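Local coordinates for protein ArCE4A (Arthrobacter sp. AW19M34-1, PDB 5LGC) that probably removes N-acetyl groups from N-acetylglucosamine polymers such as chitin, as a polysaccharide deacetylase of carbohydrate esterase family 4, at residues E37-L42 with M172-E177; H86-K91 with Y123-A128; L119-G124 with Y136-W141; W141-L146 with P166-L171. All blocks are in the same frame, centred on the assembly; numbering follows the deposited sequence.

All four contacts lie in the NodB homology region: 1 and 4 on the main parallel sheet, 2 in loops and 3 partly on the short strand 138-139. Contact 1 closes the longest loop, with the other three nested inside it. Contacts 2 and 3 share Tyr123 and Gly124, with centres about 9 Å apart. Contacts 3 and 4 share Trp141, with centres about 12 Å apart. Contact 4 joins contact 1 through strand 168-173, centres about 18 Å apart. The chain B N-acetylglucosamine touches contacts 1, 2 and 3; the chain C one touches contacts 2, 3 and 4. Contacts 2, 3 and 4 line the sugar site; contact 1 reaches it through His173 and lies farther out.

Contact 1: E37-L42 with M172-E177; sequences EYTNRL and MHDIHE. With NAG (2-acetamido-2-deoxy-beta-D-glucopyranose), chain B.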
# COMPACT_ATOMS: atom_id res chain seq x y z
N GLU A 37 -3.90 -3.99 -14.90
CA GLU A 37 -4.81 -3.39 -15.88
C GLU A 37 -5.82 -2.44 -15.25
O GLU A 37 -6.42 -1.62 -15.95
CB GLU A 37 -5.55 -4.48 -16.64
CG GLU A 37 -6.63 -5.16 -15.84
CD GLU A 37 -7.10 -6.45 -16.46
OE1 GLU A 37 -8.08 -6.42 -17.23
OE2 GLU A 37 -6.50 -7.51 -16.17
N TYR A 38 -6.01 -2.52 -13.94
CA TYR A 38 -7.03 -1.69 -13.30
C TYR A 38 -6.45 -0.46 -12.62
O TYR A 38 -7.19 0.41 -12.16
CB TYR A 38 -7.82 -2.50 -12.28
CG TYR A 38 -8.52 -3.69 -12.87
CD1 TYR A 38 -9.68 -3.54 -13.63
CD2 TYR A 38 -8.03 -4.98 -12.68
CE1 TYR A 38 -10.32 -4.64 -14.19
CE2 TYR A 38 -8.66 -6.08 -13.23
CZ TYR A 38 -9.80 -5.90 -13.98
OH TYR A 38 -10.42 -7.01 -14.52
N THR A 39 -5.12 -0.38 -12.57
CA THR A 39 -4.46 0.66 -11.79
C THR A 39 -4.77 2.08 -12.27
O THR A 39 -5.04 2.96 -11.46
CB THR A 39 -2.94 0.46 -11.80
OG1 THR A 39 -2.63 -0.86 -11.36
CG2 THR A 39 -2.28 1.46 -10.88
N ASN A 40 -4.73 2.30 -13.58
CA ASN A 40 -4.99 3.64 -14.10
C ASN A 40 -6.42 4.11 -13.85
O ASN A 40 -6.65 5.29 -13.61
CB ASN A 40 -4.66 3.71 -15.59
CG ASN A 40 -3.18 3.92 -15.84
OD1 ASN A 40 -2.69 5.05 -15.77
ND2 ASN A 40 -2.46 2.84 -16.12
N ARG A 41 -7.38 3.19 -13.89
CA ARG A 41 -8.76 3.56 -13.57
C ARG A 41 -8.91 3.78 -12.06
O ARG A 41 -9.67 4.63 -11.62
CB ARG A 41 -9.74 2.51 -14.07
CG ARG A 41 -9.94 2.53 -15.58
CD ARG A 41 -10.47 1.20 -16.07
NE ARG A 41 -11.79 0.91 -15.51
CZ ARG A 41 -12.31 -0.31 -15.45
NH1 ARG A 41 -11.62 -1.35 -15.90
NH2 ARG A 41 -13.52 -0.49 -14.93
N LEU A 42 -8.18 3.00 -11.28
CA LEU A 42 -8.15 3.19 -9.84
C LEU A 42 -7.57 4.56 -9.52
O LEU A 42 -8.10 5.29 -8.68
CB LEU A 42 -7.33 2.10 -9.16
CG LEU A 42 -7.09 2.26 -7.66
CD1 LEU A 42 -8.41 2.34 -6.91
CD2 LEU A 42 -6.26 1.10 -7.12
N MET A 172 -6.18 -3.39 0.72
CA MET A 172 -6.94 -3.73 -0.47
C MET A 172 -5.96 -4.20 -1.54
O MET A 172 -4.75 -4.04 -1.39
CB MET A 172 -7.75 -2.53 -0.96
CG MET A 172 -9.09 -2.39 -0.25
SD MET A 172 -9.87 -0.79 -0.51
CE MET A 172 -8.56 0.29 0.06
N HIS A 173 -6.48 -4.78 -2.61
CA HIS A 173 -5.60 -5.27 -3.65
C HIS A 173 -5.92 -4.68 -5.01
O HIS A 173 -7.06 -4.72 -5.47
CB HIS A 173 -5.65 -6.80 -3.72
CG HIS A 173 -5.03 -7.46 -2.53
ND1 HIS A 173 -5.64 -7.51 -1.30
CD2 HIS A 173 -3.83 -8.09 -2.39
CE1 HIS A 173 -4.86 -8.16 -0.45
NE2 HIS A 173 -3.76 -8.52 -1.08
N ASP A 174 -4.90 -4.12 -5.64
CA ASP A 174 -5.02 -3.55 -6.97
C ASP A 174 -4.84 -4.66 -8.01
O ASP A 174 -3.87 -4.67 -8.78
CB ASP A 174 -4.00 -2.43 -7.15
CG ASP A 174 -4.03 -1.83 -8.55
OD1 ASP A 174 -5.03 -2.02 -9.27
OD2 ASP A 174 -3.03 -1.17 -8.92
N ILE A 175 -5.78 -5.60 -8.03
CA ILE A 175 -5.68 -6.77 -8.89
C ILE A 175 -7.00 -7.06 -9.58
O ILE A 175 -7.11 -8.04 -10.30
CB ILE A 175 -5.27 -8.03 -8.09
CG1 ILE A 175 -6.29 -8.33 -6.99
CG2 ILE A 175 -3.89 -7.87 -7.50
CD1 ILE A 175 -6.04 -9.64 -6.22
N HIS A 176 -8.00 -6.23 -9.34
CA HIS A 176 -9.34 -6.51 -9.86
C HIS A 176 -10.22 -5.28 -9.96
O HIS A 176 -9.85 -4.18 -9.52
CB HIS A 176 -10.03 -7.56 -8.98
CG HIS A 176 -10.02 -7.21 -7.52
ND1 HIS A 176 -10.57 -6.04 -7.03
CD2 HIS A 176 -9.53 -7.87 -6.45
CE1 HIS A 176 -10.41 -6.00 -5.73
NE2 HIS A 176 -9.78 -7.10 -5.34
N GLU A 177 -11.40 -5.48 -10.53
CA GLU A 177 -12.35 -4.41 -10.78
C GLU A 177 -12.90 -3.78 -9.51
O GLU A 177 -13.08 -2.57 -9.43
CB GLU A 177 -13.51 -4.94 -11.64
CG GLU A 177 -14.54 -3.90 -12.02
CD GLU A 177 -13.94 -2.84 -12.91
OE1 GLU A 177 -13.16 -3.16 -13.80
OE2 GLU A 177 -14.20 -1.64 -12.71
C1 NAG B . -2.84 -12.60 0.48
C2 NAG B . -1.77 -11.93 -0.23
C3 NAG B . -2.35 -11.62 -1.62
C4 NAG B . -2.55 -12.94 -2.29
C5 NAG B . -3.53 -13.75 -1.43
C6 NAG B . -3.75 -15.11 -2.09
C7 NAG B . -0.46 -9.90 0.42
C8 NAG B . -0.53 -8.65 1.28
N2 NAG B . -1.55 -10.67 0.49
O3 NAG B . -1.45 -10.81 -2.38
O4 NAG B . -3.14 -12.75 -3.58
O5 NAG B . -3.02 -13.93 -0.10
O6 NAG B . -2.50 -15.80 -2.20
O7 NAG B . 0.59 -10.25 -0.11
O HOH W 1 -4.45 -3.60 -11.58
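Tyr38 faces His176 and Thr39 faces Asp174, each pair 6.4 Å apart between CA atoms, where the start of the helix region 39-48 meets the chain leaving strand 168-173. That chain turns at once: Asp174 is the centre of an inverse gamma turn. The Asp174 carboxylate meets the helix at Thr39, its CG anti to the backbone N (chi1 177°). Thr39 OG1 donates to Asp174 OD2 at 2.5 Å, a very short bond, and accepts a hydrogen bond from Gly36 N. The other oxygen, Asp174 OD1, accepts from a water at 2.9 Å. The same water accepts from Tyr38 N at 3.0 Å, so it bridges the two segments. Leu42 CD2 packs against this carboxylate, 4.0 Å from Asp174 CG.

The Tyr38 ring lies over the peptide between His176 and Glu177. Glu177 N sits over the centre of one ring face, and His176 C lies nearer the rim. The Glu177 carboxylate stands almost upright to the ring, with OE1 3.2 Å from Tyr38 CE1. Its chain bends at chi2 (64°), which brings the carboxylate beside Arg41. Arg41 NH2 forms a salt bridge to Glu177 OE2 at 2.6 Å, and NH1 adds a weak bond to OE1. The guanidinium and carboxylate planes are 29° apart.

The two acids differ: Glu177 is paired with an arginine near the surface. Asp174 is buried, and its charge is probably stabilised by a hydroxyl and a bound water. Together they tie the helix to the chain just after Leu171-Met172-His173, which resembles the Leu-x-His motif of family 4 deacetylases.

Contact 2: H86-K91 with Y123-A128; sequences HKDITK and YGAHGA. With NAG (2-acetamido-2-deoxy-beta-D-glucopyranose), chain B; NAG (2-acetamido-2-deoxy-beta-D-glucopyranose), chain C.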
# COMPACT_ATOMS: atom_id res chain seq x y z
N HIS A 86 6.39 -11.63 -4.93
CA HIS A 86 5.39 -12.01 -3.93
C HIS A 86 5.72 -13.32 -3.21
O HIS A 86 4.83 -14.11 -2.88
CB HIS A 86 4.02 -12.11 -4.61
CG HIS A 86 2.86 -12.03 -3.67
ND1 HIS A 86 1.79 -12.89 -3.75
CD2 HIS A 86 2.60 -11.19 -2.65
CE1 HIS A 86 0.92 -12.58 -2.80
NE2 HIS A 86 1.39 -11.55 -2.12
N LYS A 87 7.00 -13.57 -2.95
CA LYS A 87 7.38 -14.80 -2.26
C LYS A 87 7.36 -14.63 -0.74
O LYS A 87 7.49 -13.53 -0.22
CB LYS A 87 8.77 -15.26 -2.73
CG LYS A 87 8.74 -16.08 -4.02
CD LYS A 87 10.13 -16.60 -4.38
CE LYS A 87 10.08 -17.55 -5.57
NZ LYS A 87 9.85 -16.85 -6.86
N ASP A 88 7.15 -15.75 -0.04
CA ASP A 88 7.18 -15.76 1.42
C ASP A 88 8.64 -15.62 1.86
O ASP A 88 9.45 -16.52 1.64
CB ASP A 88 6.55 -17.05 1.96
CG ASP A 88 6.51 -17.13 3.49
OD1 ASP A 88 7.23 -16.39 4.19
OD2 ASP A 88 5.75 -17.98 3.99
N ILE A 89 8.96 -14.49 2.47
CA ILE A 89 10.35 -14.18 2.80
C ILE A 89 10.91 -15.10 3.87
O ILE A 89 12.13 -15.25 3.99
CB ILE A 89 10.52 -12.72 3.28
CG1 ILE A 89 9.81 -12.50 4.62
CG2 ILE A 89 10.00 -11.74 2.22
CD1 ILE A 89 10.27 -11.27 5.36
N THR A 90 10.04 -15.73 4.66
CA THR A 90 10.47 -16.59 5.75
C THR A 90 11.06 -17.90 5.25
O THR A 90 11.70 -18.62 6.00
CB THR A 90 9.32 -16.91 6.72
OG1 THR A 90 8.31 -17.67 6.03
CG2 THR A 90 8.70 -15.64 7.25
N LYS A 91 10.85 -18.21 3.97
CA LYS A 91 11.39 -19.43 3.37
C LYS A 91 12.60 -19.17 2.49
O LYS A 91 13.19 -20.11 1.95
CB LYS A 91 10.31 -20.15 2.55
CG LYS A 91 9.19 -20.76 3.35
CD LYS A 91 8.23 -21.54 2.47
CE LYS A 91 7.44 -20.62 1.55
NZ LYS A 91 8.09 -20.42 0.23
N TYR A 123 2.03 -11.94 2.30
CA TYR A 123 1.25 -12.79 3.20
C TYR A 123 1.36 -12.36 4.65
O TYR A 123 0.89 -13.05 5.55
CB TYR A 123 1.67 -14.26 3.03
CG TYR A 123 1.79 -14.63 1.57
CD1 TYR A 123 0.66 -14.72 0.77
CD2 TYR A 123 3.03 -14.84 0.98
CE1 TYR A 123 0.76 -15.04 -0.57
CE2 TYR A 123 3.14 -15.15 -0.36
CZ TYR A 123 2.00 -15.25 -1.13
OH TYR A 123 2.10 -15.55 -2.47
N GLY A 124 1.96 -11.19 4.87
CA GLY A 124 2.15 -10.66 6.21
C GLY A 124 3.18 -11.45 6.99
O GLY A 124 3.35 -11.26 8.19
N ALA A 125 3.87 -12.34 6.28
CA ALA A 125 4.82 -13.25 6.90
C ALA A 125 6.18 -12.59 7.11
O ALA A 125 6.84 -12.18 6.15
CB ALA A 125 4.97 -14.51 6.05
N HIS A 126 6.60 -12.50 8.36
CA HIS A 126 7.86 -11.85 8.70
C HIS A 126 8.33 -12.29 10.07
O HIS A 126 7.60 -12.97 10.80
CB HIS A 126 7.71 -10.33 8.66
CG HIS A 126 6.91 -9.78 9.80
ND1 HIS A 126 7.49 -9.13 10.87
CD2 HIS A 126 5.58 -9.81 10.04
CE1 HIS A 126 6.54 -8.77 11.72
NE2 HIS A 126 5.38 -9.17 11.24
N GLY A 127 9.55 -11.90 10.42
CA GLY A 127 10.11 -12.23 11.72
C GLY A 127 11.36 -11.41 11.94
O GLY A 127 12.00 -10.99 10.98
N ALA A 128 11.72 -11.21 13.21
CA ALA A 128 12.84 -10.35 13.58
C ALA A 128 14.11 -10.65 12.77
O ALA A 128 14.75 -9.74 12.25
CB ALA A 128 13.13 -10.49 15.07
C1 NAG B . -2.84 -12.60 0.48
C2 NAG B . -1.77 -11.93 -0.23
C3 NAG B . -2.35 -11.62 -1.62
C4 NAG B . -2.55 -12.94 -2.29
C5 NAG B . -3.53 -13.75 -1.43
C6 NAG B . -3.75 -15.11 -2.09
C7 NAG B . -0.46 -9.90 0.42
C8 NAG B . -0.53 -8.65 1.28
N2 NAG B . -1.55 -10.67 0.49
O3 NAG B . -1.45 -10.81 -2.38
O4 NAG B . -3.14 -12.75 -3.58
O5 NAG B . -3.02 -13.93 -0.10
O6 NAG B . -2.50 -15.80 -2.20
O7 NAG B . 0.59 -10.25 -0.11
C1 NAG C . -3.93 -13.65 5.51
C2 NAG C . -4.08 -14.72 4.42
C3 NAG C . -3.03 -14.45 3.36
C4 NAG C . -3.28 -13.06 2.80
C5 NAG C . -3.13 -12.05 3.93
C6 NAG C . -3.28 -10.63 3.38
C7 NAG C . -2.78 -16.46 5.66
C8 NAG C . -2.84 -17.89 6.19
N2 NAG C . -3.90 -16.06 5.02
O1 NAG C . -4.94 -13.82 6.51
O3 NAG C . -3.15 -15.42 2.31
O4 NAG C . -2.32 -12.76 1.80
O5 NAG C . -4.11 -12.34 4.96
O6 NAG C . -4.56 -10.48 2.77
O7 NAG C . -1.75 -15.79 5.81
O HOH W 2 6.76 -12.41 3.60
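His86-Thr90 and Tyr123-His126 run side by side as two loops, their end-to-end directions 36° apart, with Asp88 facing Ala125 at 6.5 Å between CA atoms. His86 closes the His-Thr-Phe-Asp-His motif, which supplies metal-ligand histidines in family 4 deacetylases; here its NE2 is bonded to the sugar instead. Tyr123 closes the Arg-Pro-Pro-Tyr motif. The two residues meet at the sugar. Their rings are oblique, with centroids 4.3 Å apart and planes at 44°. Tyr123 CE2 lies over the His86 ring, while His86 NE2 lies above the rim of the tyrosine ring.

His86 NE2 donates to O7 of the chain B sugar at 2.5 Å, in a nearly straight bond. Tyr123 N donates to the same O7 at 3.3 Å, so the acetyl oxygen is gripped from both loops. The sugar O6 comes to the edge of the tyrosine ring, near its plane.

Further along, Asp88 OD1 accepts from Thr90 N at 2.9 Å, an Asx turn. Thr90 OG1, set between its backbone N and carbonyl carbon (chi1 65°), gives the same oxygen a second, very short bond. Ala125 CB rests 3.5 Å from Asp88 OD1, the oxygen that accepts both bonds. Thr90 CG2 and Ile89 CG1 pack on the Ala125-His126 backbone. One water joins the loops here: it accepts from Ile89 N and donates to Ala125 O at 2.6 Å.

Contact 3: L119-G124 with Y136-W141; sequences LRPPYG and YPLVLW. With NAG (2-acetamido-2-deoxy-beta-D-glucopyranose), chain B; NAG (2-acetamido-2-deoxy-beta-D-glucopyranose), chain C.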
# COMPACT_ATOMS: atom_id res chain seq x y z
N LEU A 119 8.23 -1.22 3.11
CA LEU A 119 8.01 -2.53 2.51
C LEU A 119 6.90 -3.26 3.25
O LEU A 119 6.82 -3.21 4.48
CB LEU A 119 9.31 -3.36 2.55
CG LEU A 119 9.31 -4.72 1.82
CD1 LEU A 119 10.68 -5.02 1.24
CD2 LEU A 119 8.87 -5.84 2.76
N ARG A 120 6.03 -3.93 2.50
CA ARG A 120 5.05 -4.83 3.10
C ARG A 120 5.41 -6.27 2.78
O ARG A 120 5.51 -6.65 1.62
CB ARG A 120 3.63 -4.51 2.61
CG ARG A 120 2.54 -5.44 3.15
CD ARG A 120 1.15 -4.93 2.77
NE ARG A 120 0.69 -3.85 3.64
CZ ARG A 120 -0.29 -3.00 3.33
NH1 ARG A 120 -0.90 -3.08 2.16
NH2 ARG A 120 -0.64 -2.05 4.19
N PRO A 121 5.64 -7.09 3.82
CA PRO A 121 5.97 -8.50 3.57
C PRO A 121 4.79 -9.28 3.00
O PRO A 121 3.68 -9.16 3.51
CB PRO A 121 6.37 -9.02 4.96
CG PRO A 121 5.71 -8.09 5.93
CD PRO A 121 5.68 -6.74 5.25
N PRO A 122 5.03 -10.05 1.93
CA PRO A 122 3.99 -10.90 1.33
C PRO A 122 3.36 -11.84 2.35
O PRO A 122 4.06 -12.43 3.16
CB PRO A 122 4.76 -11.68 0.26
CG PRO A 122 5.86 -10.75 -0.14
CD PRO A 122 6.28 -10.08 1.14
N TYR A 123 2.03 -11.94 2.30
CA TYR A 123 1.25 -12.79 3.20
C TYR A 123 1.36 -12.36 4.65
O TYR A 123 0.89 -13.05 5.55
CB TYR A 123 1.67 -14.26 3.03
CG TYR A 123 1.79 -14.63 1.57
CD1 TYR A 123 0.66 -14.72 0.77
CD2 TYR A 123 3.03 -14.84 0.98
CE1 TYR A 123 0.76 -15.04 -0.57
CE2 TYR A 123 3.14 -15.15 -0.36
CZ TYR A 123 2.00 -15.25 -1.13
OH TYR A 123 2.10 -15.55 -2.47
N GLY A 124 1.96 -11.19 4.87
CA GLY A 124 2.15 -10.66 6.21
C GLY A 124 3.18 -11.45 6.99
O GLY A 124 3.35 -11.26 8.19
N TYR A 136 14.02 -1.11 5.15
CA TYR A 136 12.87 -0.24 5.34
C TYR A 136 12.01 -0.68 6.51
O TYR A 136 12.08 -1.83 6.92
CB TYR A 136 11.98 -0.22 4.08
CG TYR A 136 12.73 -0.03 2.80
CD1 TYR A 136 13.48 1.11 2.58
CD2 TYR A 136 12.66 -0.98 1.79
CE1 TYR A 136 14.15 1.29 1.41
CE2 TYR A 136 13.34 -0.81 0.61
CZ TYR A 136 14.08 0.33 0.43
OH TYR A 136 14.77 0.55 -0.73
N PRO A 137 11.18 0.24 7.02
CA PRO A 137 10.11 -0.15 7.95
C PRO A 137 9.16 -1.15 7.30
O PRO A 137 8.81 -0.98 6.14
CB PRO A 137 9.39 1.18 8.22
CG PRO A 137 10.42 2.21 7.99
CD PRO A 137 11.27 1.70 6.87
N LEU A 138 8.76 -2.17 8.04
CA LEU A 138 7.76 -3.11 7.54
C LEU A 138 6.38 -2.59 7.86
O LEU A 138 6.08 -2.27 9.00
CB LEU A 138 7.96 -4.50 8.14
CG LEU A 138 8.97 -5.42 7.45
CD1 LEU A 138 10.39 -4.90 7.63
CD2 LEU A 138 8.84 -6.84 8.01
N VAL A 139 5.53 -2.49 6.84
CA VAL A 139 4.18 -1.98 7.03
C VAL A 139 3.16 -3.07 6.79
O VAL A 139 3.04 -3.60 5.69
CB VAL A 139 3.88 -0.79 6.10
CG1 VAL A 139 2.49 -0.26 6.39
CG2 VAL A 139 4.91 0.30 6.27
N LEU A 140 2.41 -3.41 7.84
CA LEU A 140 1.36 -4.41 7.70
C LEU A 140 0.03 -3.69 7.55
O LEU A 140 -0.07 -2.71 6.81
CB LEU A 140 1.36 -5.36 8.91
CG LEU A 140 2.47 -6.42 9.00
CD1 LEU A 140 2.48 -7.32 7.79
CD2 LEU A 140 3.85 -5.82 9.22
N TRP A 141 -1.00 -4.17 8.23
CA TRP A 141 -2.33 -3.58 8.14
C TRP A 141 -3.12 -3.93 9.39
O TRP A 141 -2.77 -4.86 10.10
CB TRP A 141 -3.07 -4.10 6.90
CG TRP A 141 -3.15 -5.59 6.89
CD1 TRP A 141 -4.12 -6.36 7.46
CD2 TRP A 141 -2.20 -6.49 6.31
NE1 TRP A 141 -3.84 -7.68 7.27
CE2 TRP A 141 -2.67 -7.79 6.56
CE3 TRP A 141 -1.01 -6.32 5.60
CZ2 TRP A 141 -1.98 -8.93 6.13
CZ3 TRP A 141 -0.33 -7.45 5.17
CH2 TRP A 141 -0.82 -8.74 5.44
C1 NAG B . -2.84 -12.60 0.48
C2 NAG B . -1.77 -11.93 -0.23
C3 NAG B . -2.35 -11.62 -1.62
C4 NAG B . -2.55 -12.94 -2.29
C5 NAG B . -3.53 -13.75 -1.43
C6 NAG B . -3.75 -15.11 -2.09
C7 NAG B . -0.46 -9.90 0.42
C8 NAG B . -0.53 -8.65 1.28
N2 NAG B . -1.55 -10.67 0.49
O3 NAG B . -1.45 -10.81 -2.38
O4 NAG B . -3.14 -12.75 -3.58
O5 NAG B . -3.02 -13.93 -0.10
O6 NAG B . -2.50 -15.80 -2.20
O7 NAG B . 0.59 -10.25 -0.11
C1 NAG C . -3.93 -13.65 5.51
C2 NAG C . -4.08 -14.72 4.42
C3 NAG C . -3.03 -14.45 3.36
C4 NAG C . -3.28 -13.06 2.80
C5 NAG C . -3.13 -12.05 3.93
C6 NAG C . -3.28 -10.63 3.38
C7 NAG C . -2.78 -16.46 5.66
C8 NAG C . -2.84 -17.89 6.19
N2 NAG C . -3.90 -16.06 5.02
O1 NAG C . -4.94 -13.82 6.51
O3 NAG C . -3.15 -15.42 2.31
O4 NAG C . -2.32 -12.76 1.80
O5 NAG C . -4.11 -12.34 4.96
O6 NAG C . -4.56 -10.48 2.77
O7 NAG C . -1.75 -15.79 5.81
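The Arg-Pro-Pro-Tyr motif of family 4 deacetylases, residues Arg120 to Tyr123, is fixed here to Val139, Leu140 and Trp141 at one side of the sugar groove. A single backbone bridge pairs Leu119 with Leu138. Leu119 N donates to Pro137 O at 3.1 Å, and Val139 N donates to Leu119 O at 2.8 Å.

Arg120 extends the connection with its side chain. The chain bends at chi3 (-80°) and turns the guanidinium onto two successive carbonyls. NE donates to Val139 O at 3.1 Å, and NH2 donates to Leu140 O at 2.8 Å. Both donors sit above the carbonyl planes, not on lone pairs. The third nitrogen, NH1, forms a salt bridge with Asp32 and a hydrogen bond with Thr30. These partners fix the rotation of the group. The Trp141 ring meets it edge-on: CE3 lies over one guanidinium face, 3.6 Å from Arg120 NE, and the two planes are 90° apart.

Pro121 CG packs between Leu138 CD2 and Leu140 CD1, 3.8 Å from the latter. Gly124 CA touches the same Leu140 methyl and also Trp141 CH2, at 3.6 Å. Trp141 CZ2 then reaches C6 of the chain C sugar at 3.5 Å. This buried arginine, bonded to backbone oxygens and to Asp32, which precedes the sugar-binding Asp33, is consistent with the active-site groove of NodB-type deacetylases, where such an arginine holds an aspartate of the Asp-Asp pair.

Contact 4: W141-L146 with P166-L171; sequences WDVDTL and PGSIIL. With NAG (2-acetamido-2-deoxy-beta-D-glucopyranose), chain C.
Trp141 meets Leu171 through its ring: CD2 of the leucine sits over the centre of the six-membered ring, 3.8 Å from its centroid, in a CH-pi contact. The next residue, Asp142, reaches across with both carboxylate oxygens. OD1 takes Ile169 N on its syn side at 2.5 Å, and OD2 uses its syn lone pair for Ser168 OG at 2.6 Å. Ile169 O answers with two bonds, from Asp142 N and Val143 N.

Val143 begins the parallel pairing with strand 168-173. Its O accepts from Leu171 N at 2.8 Å, and its CB packs on Ile170 CG1. Asp144 is bridged with Leu171, and their side chains lie alongside each other. Its OD1 accepts from Leu146 N at 3.0 Å, an Asx turn, while OD2 receives a weak bond from O6 of the chain C sugar. Thr145 ends the pairing. Its OG1, in the crowded position (chi1 56°), donates to Leu171 O at 2.6 Å, and CG2 touches Ile170 CG2.

Hydroxyl and carboxylate groups thus extend a short strand pair at both ends. Leu171 CD2 touches both the Trp141 ring and O6 of the chain C sugar, putting an apolar methyl against it close to the Asp144 carboxylate.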
# COMPACT_ATOMS: atom_id res chain seq x y z
N TRP A 141 -1.00 -4.17 8.23
CA TRP A 141 -2.33 -3.58 8.14
C TRP A 141 -3.12 -3.93 9.39
O TRP A 141 -2.77 -4.86 10.10
CB TRP A 141 -3.07 -4.10 6.90
CG TRP A 141 -3.15 -5.59 6.89
CD1 TRP A 141 -4.12 -6.36 7.46
CD2 TRP A 141 -2.20 -6.49 6.31
NE1 TRP A 141 -3.84 -7.68 7.27
CE2 TRP A 141 -2.67 -7.79 6.56
CE3 TRP A 141 -1.01 -6.32 5.60
CZ2 TRP A 141 -1.98 -8.93 6.13
CZ3 TRP A 141 -0.33 -7.45 5.17
CH2 TRP A 141 -0.82 -8.74 5.44
N ASP A 142 -4.19 -3.19 9.66
CA ASP A 142 -5.03 -3.58 10.78
C ASP A 142 -6.45 -3.86 10.30
O ASP A 142 -7.26 -4.43 11.04
CB ASP A 142 -5.03 -2.52 11.88
CG ASP A 142 -5.73 -1.25 11.46
OD1 ASP A 142 -5.44 -0.76 10.35
OD2 ASP A 142 -6.58 -0.76 12.23
N VAL A 143 -6.74 -3.49 9.07
CA VAL A 143 -8.02 -3.81 8.46
C VAL A 143 -7.81 -4.61 7.18
O VAL A 143 -7.25 -4.10 6.21
CB VAL A 143 -8.86 -2.55 8.15
CG1 VAL A 143 -10.21 -2.94 7.56
CG2 VAL A 143 -9.07 -1.71 9.41
N ASP A 144 -8.25 -5.86 7.19
CA ASP A 144 -8.18 -6.69 5.99
C ASP A 144 -9.56 -6.74 5.34
O ASP A 144 -10.47 -7.36 5.87
CB ASP A 144 -7.69 -8.09 6.34
CG ASP A 144 -7.30 -8.90 5.12
OD1 ASP A 144 -7.62 -8.48 3.98
OD2 ASP A 144 -6.68 -9.97 5.29
N THR A 145 -9.71 -6.07 4.20
CA THR A 145 -10.99 -6.03 3.50
C THR A 145 -11.37 -7.39 2.92
O THR A 145 -12.53 -7.62 2.58
CB THR A 145 -11.00 -4.99 2.37
OG1 THR A 145 -9.93 -5.26 1.45
CG2 THR A 145 -10.84 -3.59 2.93
N LEU A 146 -10.37 -8.26 2.81
CA LEU A 146 -10.52 -9.59 2.23
C LEU A 146 -10.93 -9.54 0.75
O LEU A 146 -11.43 -10.52 0.22
CB LEU A 146 -11.54 -10.41 3.02
CG LEU A 146 -11.22 -10.61 4.50
CD1 LEU A 146 -12.37 -11.28 5.23
CD2 LEU A 146 -9.94 -11.40 4.66
N PRO A 166 -9.17 5.34 13.93
CA PRO A 166 -8.15 6.38 13.70
C PRO A 166 -6.75 5.78 13.66
O PRO A 166 -6.34 5.09 14.59
CB PRO A 166 -8.32 7.31 14.90
CG PRO A 166 -9.73 7.11 15.34
CD PRO A 166 -10.04 5.67 15.07
N GLY A 167 -6.02 6.03 12.57
CA GLY A 167 -4.68 5.51 12.42
C GLY A 167 -4.65 4.16 11.73
O GLY A 167 -3.59 3.55 11.57
N SER A 168 -5.82 3.67 11.31
CA SER A 168 -5.88 2.38 10.65
C SER A 168 -5.15 2.39 9.31
O SER A 168 -5.06 3.42 8.64
CB SER A 168 -7.33 1.94 10.42
OG SER A 168 -7.89 1.39 11.60
N ILE A 169 -4.64 1.22 8.96
CA ILE A 169 -4.13 0.96 7.62
C ILE A 169 -5.00 -0.11 6.98
O ILE A 169 -5.08 -1.23 7.47
CB ILE A 169 -2.67 0.49 7.66
CG1 ILE A 169 -1.78 1.58 8.24
CG2 ILE A 169 -2.21 0.08 6.27
CD1 ILE A 169 -0.35 1.15 8.46
N ILE A 170 -5.68 0.25 5.90
CA ILE A 170 -6.63 -0.66 5.27
C ILE A 170 -5.99 -1.39 4.10
O ILE A 170 -5.37 -0.77 3.24
CB ILE A 170 -7.88 0.10 4.80
CG1 ILE A 170 -8.52 0.83 5.97
CG2 ILE A 170 -8.87 -0.86 4.15
CD1 ILE A 170 -9.74 1.63 5.58
N LEU A 171 -6.13 -2.71 4.08
CA LEU A 171 -5.52 -3.50 3.03
C LEU A 171 -6.51 -3.84 1.92
O LEU A 171 -7.53 -4.49 2.15
CB LEU A 171 -4.93 -4.79 3.59
CG LEU A 171 -4.46 -5.78 2.52
CD1 LEU A 171 -3.31 -5.20 1.71
CD2 LEU A 171 -4.08 -7.11 3.13
C1 NAG C . -3.93 -13.65 5.51
C2 NAG C . -4.08 -14.72 4.42
C3 NAG C . -3.03 -14.45 3.36
C4 NAG C . -3.28 -13.06 2.80
C5 NAG C . -3.13 -12.05 3.93
C6 NAG C . -3.28 -10.63 3.38
C7 NAG C . -2.78 -16.46 5.66
C8 NAG C . -2.84 -17.89 6.19
N2 NAG C . -3.90 -16.06 5.02
O1 NAG C . -4.94 -13.82 6.51
O3 NAG C . -3.15 -15.42 2.31
O4 NAG C . -2.32 -12.76 1.80
O5 NAG C . -4.11 -12.34 4.96
O6 NAG C . -4.56 -10.48 2.77
O7 NAG C . -1.75 -15.79 5.81